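Local atomic coordinates of sugar ABC transporter, sugar-binding protein (Streptococcus pneumoniae, PDB entry 2HEU), a protein that probably captures sugars outside the cell and hands them to an ABC transporter for uptake. Residues I21-Q26 against G292-S297; N107-K112 against N121-A126; E139-K144 against K162-F167; E153-D158 against V251-N256. All coordinates share one frame; numbering follows the deposited sequence.

Overall arrangement
Contact 1 joins the first strand, 19-24, to strand 295-298 and so closes a loop of some 265 residues that takes in the other three contacts. Contact 2 closes a short loop, bringing the 3-10 turn at 110-112 back against strand 122-123; it touches contact 1 through the pairing of that strand with 295-298. Beyond 126 the chain passes to the second sheet, on the far side of the chain's centre. There contact 3 links the ends of helices 135-141 and 149-161, and contact 4 sets helix 149-161 against strand 253-257. Contacts 3 and 4 interlock, their segments alternating along the chain, and their centres lie about 8 Å apart.

Contact 1: I21-Q26 against G292-S297; sequences IEYFNQ and GDLAWS
Tyr-23 and Trp-296 meet over one face of the five-stranded mixed sheet of this lobe, whose 2-1-3-5-4 strand order, with one late strand running against the others, is characteristic of the type II solute-binding fold. Their strands are not neighbours: strand 74-76 lies between them, and the two long aromatic side chains reach over its Val-74. Tyr-23 CE1 stands 3.2 Å above the indole plane, offset toward its rim, while Trp-296 CZ2 lies over one face of the phenol. The planes make an oblique 49°, neither a stack nor an edge-to-face pair. At the end of the ring, Trp-296 NE1 gives a weak, strongly bent hydrogen bond (123° at the hydrogen) to Tyr-23 OH, 3.0 Å away. Leu-294 adds a methyl, its CD1 lying 3.8 Å from the same Tyr-23 OH.

Further out, Phe-311 lies nearly parallel to the indole and Phe-124 meets it edge-to-face, so a large flat residue suits this buried place. Tyrosine suits the other because a phenol can fill apolar space and still accept the indole N-H. With CG anti to the backbone N (chi1 168°), its ring stretches out from strand 19-24; the backbone Asn-25 N lies over the face opposite the indole. The hydroxyl passes its own hydrogen on in a weak bond, Tyr-23 OH to Asn-25 OD1, at 2.7 Å.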
# COMPACT_ATOMS: atom_id res chain seq x y z
N ILE A 21 0.43 29.31 1.51
CA ILE A 21 -0.16 28.20 0.79
C ILE A 21 -0.66 27.18 1.78
O ILE A 21 -0.24 27.11 2.92
CB ILE A 21 0.87 27.59 -0.16
CG1 ILE A 21 2.10 27.08 0.51
CG2 ILE A 21 1.19 28.58 -1.34
CD1 ILE A 21 3.01 26.20 -0.33
N GLU A 22 -1.61 26.36 1.31
CA GLU A 22 -2.18 25.27 2.07
C GLU A 22 -1.62 23.95 1.62
O GLU A 22 -1.55 23.67 0.43
CB GLU A 22 -3.68 25.20 1.87
CG GLU A 22 -4.34 24.07 2.61
CD GLU A 22 -5.79 23.92 2.49
OE1 GLU A 22 -6.44 24.86 1.97
OE2 GLU A 22 -6.39 22.91 2.89
N TYR A 23 -1.21 23.13 2.58
CA TYR A 23 -0.86 21.70 2.38
C TYR A 23 -1.97 20.91 3.04
O TYR A 23 -2.10 20.90 4.29
CB TYR A 23 0.51 21.35 2.95
CG TYR A 23 0.71 19.87 2.99
CD1 TYR A 23 0.47 19.08 1.89
CD2 TYR A 23 1.05 19.23 4.17
CE1 TYR A 23 0.57 17.69 1.98
CE2 TYR A 23 1.14 17.84 4.24
CZ TYR A 23 0.87 17.09 3.14
OH TYR A 23 0.88 15.70 3.20
N PHE A 24 -2.76 20.21 2.21
CA PHE A 24 -3.88 19.39 2.72
C PHE A 24 -3.35 17.96 2.97
O PHE A 24 -3.09 17.22 2.04
CB PHE A 24 -5.02 19.39 1.70
CG PHE A 24 -6.25 18.69 2.15
CD1 PHE A 24 -7.28 19.36 2.85
CD2 PHE A 24 -6.45 17.32 1.90
CE1 PHE A 24 -8.47 18.71 3.23
CE2 PHE A 24 -7.61 16.72 2.27
CZ PHE A 24 -8.59 17.41 2.93
N ASN A 25 -3.12 17.66 4.24
CA ASN A 25 -2.49 16.40 4.62
C ASN A 25 -3.51 15.30 4.84
O ASN A 25 -4.57 15.55 5.43
CB ASN A 25 -1.76 16.66 5.93
CG ASN A 25 -0.92 15.47 6.35
OD1 ASN A 25 -0.21 14.85 5.54
ND2 ASN A 25 -0.89 15.20 7.64
N GLN A 26 -3.16 14.09 4.49
CA GLN A 26 -3.95 12.90 4.86
C GLN A 26 -3.12 11.96 5.79
O GLN A 26 -3.69 11.03 6.34
CB GLN A 26 -4.54 12.13 3.71
CG GLN A 26 -5.52 13.01 2.92
CD GLN A 26 -6.40 12.25 2.03
OE1 GLN A 26 -7.24 11.41 2.54
NE2 GLN A 26 -6.35 12.50 0.76
N GLY A 292 1.36 4.66 -3.52
CA GLY A 292 1.80 5.91 -2.88
C GLY A 292 0.98 6.23 -1.65
O GLY A 292 -0.25 6.10 -1.65
N ASP A 293 1.70 6.73 -0.64
CA ASP A 293 1.15 7.03 0.64
C ASP A 293 1.36 8.56 0.91
O ASP A 293 0.40 9.33 0.76
CB ASP A 293 1.82 6.13 1.71
CG ASP A 293 1.31 6.37 3.11
OD1 ASP A 293 0.12 6.75 3.21
OD2 ASP A 293 2.02 6.20 4.14
N LEU A 294 2.57 8.95 1.29
CA LEU A 294 2.90 10.39 1.19
C LEU A 294 3.11 10.71 -0.25
O LEU A 294 4.09 10.24 -0.87
CB LEU A 294 4.13 10.70 2.04
CG LEU A 294 4.34 12.25 2.21
CD1 LEU A 294 3.35 12.84 3.23
CD2 LEU A 294 5.78 12.57 2.57
N ALA A 295 2.14 11.39 -0.85
CA ALA A 295 2.03 11.48 -2.31
C ALA A 295 1.29 12.77 -2.56
O ALA A 295 0.19 12.95 -2.09
CB ALA A 295 1.32 10.29 -2.90
N TRP A 296 1.95 13.70 -3.28
CA TRP A 296 1.44 15.08 -3.42
C TRP A 296 1.21 15.47 -4.84
O TRP A 296 1.98 15.18 -5.76
CB TRP A 296 2.40 16.10 -2.80
CG TRP A 296 2.67 15.99 -1.35
CD1 TRP A 296 2.03 15.17 -0.43
CD2 TRP A 296 3.66 16.67 -0.57
NE1 TRP A 296 2.56 15.34 0.80
CE2 TRP A 296 3.55 16.30 0.77
CE3 TRP A 296 4.60 17.66 -0.93
CZ2 TRP A 296 4.36 16.82 1.79
CZ3 TRP A 296 5.38 18.18 0.07
CH2 TRP A 296 5.27 17.76 1.40
N SER A 297 0.12 16.25 -5.00
CA SER A 297 -0.26 16.92 -6.25
C SER A 297 -0.41 18.44 -5.99
O SER A 297 -0.57 18.84 -4.82
CB SER A 297 -1.55 16.34 -6.78
OG SER A 297 -1.41 14.96 -7.13

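Contact 2: N107-K112 against N121-A126; sequences NGYAEK and NVPFTA
Tyr-109 starts toward segment 121-126 at CB and keeps going: CG is anti to the backbone N (chi1 -167°), which sends the ring along the flank of Pro-123 to Ala-126. One ring edge does the touching. CD2 reaches the pyrrolidine first, and then CE2 comes 4.0 Å from Pro-123 CB, which sits near the plane of the phenol rather than over a face. Pro-123 is modelled in two conformers, and the distances to its ring hold for one of them. At the tip, Tyr-109 OH lies 3.8 Å from Ala-126 CB, a small methyl that leaves room for the hydroxyl. The polar need of that oxygen is met by Tyr-113 OH, while Phe-354 meets the phenol ring edge-to-face.

Next along the chain, Ala-110 opens a 3-10 turn and brings its CB to 4.0 Å from Pro-123 CD. A short side chain fits here, since the CA atoms of Ala-110 and Pro-123 are 6.4 Å apart. Beside this apolar patch a water donates to Ala-110 O and to Asn-121 O, at 2.8 Å each.

Strand 122-123 is the edge strand of the larger sheet, held by backbone bonds to strand 295-298. From here the chain runs on to strand 129-134 in the second sheet, consistent with a connection between lobes. No direct hydrogen bond joins the two segments: apolar surfaces meet, and a single water, spending both its hydrogens, satisfies two buried carbonyls that could not bond to each other.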
# COMPACT_ATOMS: atom_id res chain seq x y z
N ASN A 107 13.26 5.50 -10.95
CA ASN A 107 12.94 5.25 -12.36
C ASN A 107 11.59 4.55 -12.49
O ASN A 107 11.37 3.49 -11.92
CB ASN A 107 13.99 4.33 -12.92
CG ASN A 107 15.26 4.99 -13.25
OD1 ASN A 107 15.37 6.21 -13.14
ND2 ASN A 107 16.21 4.22 -13.74
N GLY A 108 10.72 5.12 -13.33
CA GLY A 108 9.50 4.40 -13.72
C GLY A 108 8.37 4.45 -12.70
O GLY A 108 7.24 4.09 -13.05
N TYR A 109 8.61 4.94 -11.48
CA TYR A 109 7.60 4.76 -10.49
C TYR A 109 6.46 5.78 -10.56
O TYR A 109 5.30 5.42 -10.49
CB TYR A 109 8.20 4.71 -9.08
CG TYR A 109 7.17 4.21 -8.08
CD1 TYR A 109 6.74 2.89 -8.16
CD2 TYR A 109 6.48 5.00 -7.17
CE1 TYR A 109 5.76 2.37 -7.41
CE2 TYR A 109 5.47 4.50 -6.31
CZ TYR A 109 5.14 3.17 -6.45
OH TYR A 109 4.07 2.72 -5.70
N ALA A 110 6.78 7.07 -10.69
CA ALA A 110 5.75 8.09 -10.81
C ALA A 110 4.84 7.77 -11.99
O ALA A 110 3.66 8.06 -11.97
CB ALA A 110 6.32 9.47 -10.88
N GLU A 111 5.43 7.25 -13.08
CA GLU A 111 4.77 6.97 -14.31
C GLU A 111 3.68 5.89 -14.16
O GLU A 111 2.74 5.82 -15.00
CB GLU A 111 5.77 6.53 -15.36
CG GLU A 111 6.79 7.55 -15.78
CD GLU A 111 8.03 7.72 -14.95
OE1 GLU A 111 8.15 7.20 -13.83
OE2 GLU A 111 8.99 8.37 -15.49
N LYS A 112 3.73 5.09 -13.11
CA LYS A 112 2.71 4.09 -12.85
C LYS A 112 1.38 4.65 -12.52
O LYS A 112 0.38 3.91 -12.46
CB LYS A 112 3.16 3.12 -11.80
CG LYS A 112 4.35 2.34 -12.32
CD LYS A 112 4.77 1.24 -11.47
CE LYS A 112 6.04 0.57 -12.08
NZ LYS A 112 6.54 -0.50 -11.33
N ASN A 121 1.43 13.56 -9.83
CA ASN A 121 1.57 13.30 -8.41
C ASN A 121 2.98 12.85 -8.16
O ASN A 121 3.53 12.05 -8.97
CB ASN A 121 0.54 12.25 -7.97
CG ASN A 121 0.57 11.88 -6.55
OD1 ASN A 121 1.36 11.06 -6.12
ND2 ASN A 121 -0.36 12.49 -5.76
N VAL A 122 3.60 13.30 -7.09
CA VAL A 122 4.92 12.83 -6.62
C VAL A 122 4.71 11.81 -5.51
O VAL A 122 4.27 12.20 -4.39
CB VAL A 122 5.79 13.99 -6.06
CG1 VAL A 122 7.11 13.49 -5.66
CG2 VAL A 122 5.89 15.11 -7.15
N PRO A 123 4.93 10.53 -5.79
CA PRO A 123 4.83 9.55 -4.68
C PRO A 123 6.17 9.56 -3.95
O PRO A 123 7.17 9.11 -4.50
CB PRO A 123 4.44 8.21 -5.39
CG PRO A 123 4.35 8.57 -6.91
CD PRO A 123 5.13 9.83 -7.08
N PHE A 124 6.20 10.14 -2.77
CA PHE A 124 7.40 10.13 -1.91
C PHE A 124 7.55 8.80 -1.25
O PHE A 124 8.69 8.33 -1.10
CB PHE A 124 7.29 11.23 -0.83
CG PHE A 124 7.21 12.61 -1.36
CD1 PHE A 124 8.34 13.29 -1.65
CD2 PHE A 124 5.98 13.25 -1.64
CE1 PHE A 124 8.30 14.59 -2.13
CE2 PHE A 124 5.93 14.50 -2.13
CZ PHE A 124 7.09 15.18 -2.38
N THR A 125 6.48 8.23 -0.66
CA THR A 125 6.54 6.95 -0.02
C THR A 125 5.42 6.09 -0.52
O THR A 125 4.46 6.56 -1.16
CB THR A 125 6.41 7.04 1.48
OG1 THR A 125 5.10 7.49 1.83
CG2 THR A 125 7.51 7.95 2.12
N ALA A 126 5.52 4.78 -0.28
CA ALA A 126 4.46 3.84 -0.63
C ALA A 126 4.34 2.82 0.42
O ALA A 126 5.27 2.57 1.18
CB ALA A 126 4.78 3.14 -1.96
O HOH W 1 2.30 9.98 -10.40

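Contact 3: E139-K144 against K162-F167; sequences EELGLK and KGQTPF
Lys-162, just past the end of helix 149-161, stretches its aliphatic chain over Leu-141 and hooks its ammonium onto the backbone at the end of helix 135-141. The two side chains slide past each other in opposite directions, with Lys-162 CD 3.6 Å from Leu-141 CD2. Farther along, Lys-162 CE lies 3.9 Å from Leu-143 CD2. A bend at the last torsion (chi4 -99°) then turns the amine toward the end of helix 135-141, and Lys-162 NZ bonds to Leu-141 O at 2.9 Å. The donor lies in the carbonyl plane, on a lone pair, with a C=O...NZ angle of 139°.

Gly-163 follows with positive phi as the C-prime residue of a Schellman motif: its N bonds back to Val-160 O, and Gln-164 N to Ile-159 O. Glycine enters this backbone region easily, and Gly-142 plays the same part in the Schellman motif that ends helix 135-141. Gln-164 sends an extended side chain to the methyls of Leu-141, crossing it at a slant; the orientation of its amide is uncertain, but in the conformer given its length lets it reach the leucine methyls from a different side than the lysine's chain. Thr-165 and Pro-166 lead inward, the first bonding by its backbone to Leu-252, the second resting on Ile-159 and Met-253.

This contact at the surface thus joins two successive helix ends. A lysine can serve both needs there, its methylenes shielding the leucines while its charge meets a C-terminal carbonyl, where the helix dipole would probably strengthen the bond.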
# COMPACT_ATOMS: atom_id res chain seq x y z
N GLU A 139 14.07 -19.49 13.78
CA GLU A 139 15.44 -20.01 14.08
C GLU A 139 15.34 -21.17 15.03
O GLU A 139 16.00 -22.22 14.83
CB GLU A 139 16.30 -18.86 14.59
CG GLU A 139 17.74 -19.24 14.66
CD GLU A 139 18.59 -18.18 15.28
OE1 GLU A 139 18.06 -17.41 16.13
OE2 GLU A 139 19.81 -18.16 14.98
N GLU A 140 14.50 -21.11 16.05
CA GLU A 140 14.42 -22.19 17.12
C GLU A 140 13.85 -23.45 16.52
O GLU A 140 14.10 -24.58 17.03
CB GLU A 140 13.49 -21.77 18.29
CG GLU A 140 13.16 -22.91 19.40
CD GLU A 140 12.00 -22.55 20.31
OE1 GLU A 140 11.39 -21.51 20.11
OE2 GLU A 140 11.70 -23.30 21.25
N LEU A 141 13.05 -23.26 15.47
CA LEU A 141 12.38 -24.42 14.83
C LEU A 141 13.06 -24.90 13.59
O LEU A 141 12.65 -25.87 12.98
CB LEU A 141 10.90 -24.13 14.59
CG LEU A 141 10.05 -23.87 15.82
CD1 LEU A 141 8.75 -23.33 15.29
CD2 LEU A 141 9.90 -25.15 16.58
N GLY A 142 14.14 -24.26 13.22
CA GLY A 142 14.86 -24.62 12.04
C GLY A 142 14.14 -24.35 10.74
O GLY A 142 14.34 -25.08 9.76
N LEU A 143 13.27 -23.34 10.71
CA LEU A 143 12.47 -23.00 9.57
C LEU A 143 13.05 -21.87 8.77
O LEU A 143 13.74 -21.03 9.35
CB LEU A 143 11.09 -22.57 10.01
CG LEU A 143 10.39 -23.60 10.82
CD1 LEU A 143 9.10 -23.00 11.45
CD2 LEU A 143 10.06 -24.88 10.08
N LYS A 144 12.66 -21.80 7.50
CA LYS A 144 13.19 -20.83 6.61
C LYS A 144 12.02 -20.14 5.92
O LYS A 144 10.94 -20.71 5.67
CB LYS A 144 14.05 -21.52 5.53
CG LYS A 144 15.15 -22.32 6.00
CD LYS A 144 16.16 -21.54 6.77
CE LYS A 144 17.44 -22.40 7.01
NZ LYS A 144 17.09 -23.54 7.93
N LYS A 162 4.86 -29.04 14.52
CA LYS A 162 5.61 -28.65 15.70
C LYS A 162 4.77 -28.07 16.83
O LYS A 162 5.29 -27.77 17.91
CB LYS A 162 6.69 -27.63 15.29
CG LYS A 162 7.72 -28.23 14.34
CD LYS A 162 8.70 -27.22 13.83
CE LYS A 162 9.61 -27.74 12.71
NZ LYS A 162 10.88 -28.09 13.36
N GLY A 163 3.46 -28.08 16.72
CA GLY A 163 2.58 -27.68 17.73
C GLY A 163 2.49 -26.18 17.94
O GLY A 163 2.19 -25.73 19.05
N GLN A 164 2.69 -25.38 16.90
CA GLN A 164 2.47 -23.99 17.04
C GLN A 164 1.59 -23.55 15.89
O GLN A 164 1.25 -24.32 15.00
CB GLN A 164 3.79 -23.27 17.10
CG GLN A 164 4.58 -23.61 18.31
CD GLN A 164 5.80 -22.65 18.52
OE1 GLN A 164 5.62 -21.41 18.63
NE2 GLN A 164 6.98 -23.22 18.61
N THR A 165 1.16 -22.30 15.99
CA THR A 165 0.12 -21.77 15.10
C THR A 165 0.77 -20.93 14.03
O THR A 165 1.36 -19.91 14.31
CB THR A 165 -0.88 -20.93 15.87
OG1 THR A 165 -1.46 -21.69 16.92
CG2 THR A 165 -1.98 -20.41 14.93
N PRO A 166 0.61 -21.34 12.76
CA PRO A 166 1.25 -20.59 11.67
C PRO A 166 0.78 -19.13 11.58
O PRO A 166 1.62 -18.25 11.51
CB PRO A 166 0.87 -21.40 10.40
CG PRO A 166 0.69 -22.78 10.89
CD PRO A 166 0.11 -22.64 12.27
N PHE A 167 -0.55 -18.92 11.53
CA PHE A 167 -1.06 -17.62 11.22
C PHE A 167 -2.01 -17.06 12.24
O PHE A 167 -2.85 -17.76 12.78
CB PHE A 167 -1.91 -17.63 9.89
CG PHE A 167 -1.11 -18.05 8.66
CD1 PHE A 167 -0.10 -17.26 8.13
CD2 PHE A 167 -1.47 -19.22 8.02
CE1 PHE A 167 0.55 -17.63 6.97
CE2 PHE A 167 -0.78 -19.58 6.83
CZ PHE A 167 0.19 -18.80 6.33

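Contact 4: E153-D158 against V251-N256; sequences EQLVKD and VLMTPN
Aromatic rings surround the meeting of Met-253 with Leu-155 and Val-156: Phe-138 packs against both Leu-155 and Met-253, Phe-167 against both Val-156 and Met-253, and Tyr-133 of the adjoining strand also packs on the methionine. Within this surround the thioether and the two branched side chains meet by their ends. Leu-155 and Met-253 reach toward each other tip to tip, with Leu-155 CD2 4.1 Å from Met-253 SD. The methionine is extended about its second torsion and then bends at its last (chi3 -74°), which carries the terminal methyl to the neighbouring helix residue: Met-253 CE lies 4.3 Å from Val-156 CG2.

This is helix-on-sheet packing in an alpha/beta lobe of the solute-binding fold. Helix 149-161 rides on the antiparallel sheet 253-257, 129-134, 273-276, at whose edge strand 253-257 runs. The backbones are well separated, the CA atoms of Val-156 and Met-253 being 9.6 Å apart, and a long, flexible methionine suits that span, while compact leucine and valine suit the buried side of the helix. Lys-157, on its exposed side, has a charged chain instead, and Glu-153 forms a salt bridge with Lys-219.

Alternation along the strand turns the next residue the other way. Thr-254 rests on Val-242 of helix 239-247, and its buried hydroxyl is satisfied by a hydrogen bond between Thr-254 OG1 and Gly-168 O.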
# COMPACT_ATOMS: atom_id res chain seq x y z
N GLU A 153 3.37 -23.80 1.50
CA GLU A 153 2.49 -24.84 1.97
C GLU A 153 3.25 -25.71 3.00
O GLU A 153 2.73 -26.01 4.08
CB GLU A 153 2.07 -25.78 0.78
CG GLU A 153 1.18 -25.17 -0.19
CD GLU A 153 0.97 -26.02 -1.45
OE1 GLU A 153 1.77 -26.98 -1.66
OE2 GLU A 153 0.02 -25.74 -2.20
N GLN A 154 4.48 -26.11 2.66
CA GLN A 154 5.20 -27.02 3.55
C GLN A 154 5.55 -26.35 4.85
O GLN A 154 5.55 -26.99 5.90
CB GLN A 154 6.44 -27.58 2.85
CG GLN A 154 7.08 -28.69 3.64
CD GLN A 154 6.13 -29.89 3.76
OE1 GLN A 154 5.78 -30.30 4.93
NE2 GLN A 154 5.62 -30.40 2.66
N LEU A 155 5.91 -25.07 4.85
CA LEU A 155 6.22 -24.31 6.04
C LEU A 155 5.05 -24.33 7.00
O LEU A 155 5.21 -24.55 8.19
CB LEU A 155 6.60 -22.88 5.61
CG LEU A 155 6.81 -21.90 6.81
CD1 LEU A 155 7.93 -22.34 7.71
CD2 LEU A 155 6.98 -20.54 6.24
N VAL A 156 3.84 -24.04 6.48
CA VAL A 156 2.65 -24.00 7.31
C VAL A 156 2.44 -25.38 7.92
O VAL A 156 2.18 -25.49 9.13
CB VAL A 156 1.46 -23.52 6.48
CG1 VAL A 156 0.17 -23.60 7.24
CG2 VAL A 156 1.72 -22.08 6.05
N LYS A 157 2.53 -26.45 7.12
CA LYS A 157 2.34 -27.79 7.65
C LYS A 157 3.38 -28.08 8.66
O LYS A 157 3.10 -28.73 9.70
CB LYS A 157 2.40 -28.81 6.50
CG LYS A 157 1.26 -28.68 5.55
CD LYS A 157 1.43 -29.57 4.29
CE LYS A 157 0.39 -29.27 3.24
NZ LYS A 157 0.71 -30.07 1.99
N ASP A 158 4.63 -27.71 8.48
CA ASP A 158 5.71 -27.98 9.40
C ASP A 158 5.49 -27.27 10.72
O ASP A 158 5.77 -27.85 11.78
CB ASP A 158 7.08 -27.56 8.83
CG ASP A 158 7.54 -28.47 7.70
OD1 ASP A 158 6.91 -29.53 7.42
OD2 ASP A 158 8.55 -28.09 7.08
N VAL A 251 1.14 -16.59 17.41
CA VAL A 251 1.12 -17.06 16.04
C VAL A 251 2.45 -16.66 15.44
O VAL A 251 3.05 -15.65 15.84
CB VAL A 251 -0.04 -16.47 15.22
CG1 VAL A 251 -1.36 -16.87 15.83
CG2 VAL A 251 0.10 -14.96 15.04
N LEU A 252 3.00 -17.48 14.48
CA LEU A 252 4.31 -17.22 13.96
C LEU A 252 4.34 -16.23 12.81
O LEU A 252 5.45 -15.70 12.53
CB LEU A 252 5.01 -18.49 13.55
CG LEU A 252 5.31 -19.46 14.75
CD1 LEU A 252 6.27 -20.55 14.26
CD2 LEU A 252 5.68 -18.84 16.05
N MET A 253 3.21 -15.99 12.17
CA MET A 253 3.10 -15.17 10.98
C MET A 253 1.78 -14.46 10.94
O MET A 253 0.76 -14.93 11.48
CB MET A 253 3.17 -16.04 9.70
CG MET A 253 4.51 -16.70 9.47
SD MET A 253 4.56 -17.74 7.98
CE MET A 253 3.57 -19.14 8.57
N THR A 254 1.73 -13.34 10.22
CA THR A 254 0.44 -12.75 9.84
C THR A 254 0.58 -12.01 8.57
O THR A 254 1.57 -11.29 8.38
CB THR A 254 -0.15 -11.87 11.00
OG1 THR A 254 -1.52 -11.59 10.72
CG2 THR A 254 0.58 -10.60 11.27
N PRO A 255 -0.35 -12.14 7.62
CA PRO A 255 -0.28 -11.41 6.34
C PRO A 255 -0.85 -10.05 6.52
O PRO A 255 -1.99 -9.87 6.95
CB PRO A 255 -1.17 -12.29 5.41
CG PRO A 255 -2.23 -12.84 6.37
CD PRO A 255 -1.50 -13.10 7.65
N ASN A 256 -0.08 -9.03 6.16
CA ASN A 256 -0.65 -7.65 6.30
C ASN A 256 0.29 -6.66 5.56
O ASN A 256 1.32 -7.04 4.97
CB ASN A 256 -0.83 -7.30 7.78
CG ASN A 256 -2.13 -6.55 8.01
OD1 ASN A 256 -3.06 -7.09 8.73
ND2 ASN A 256 -2.29 -5.42 7.46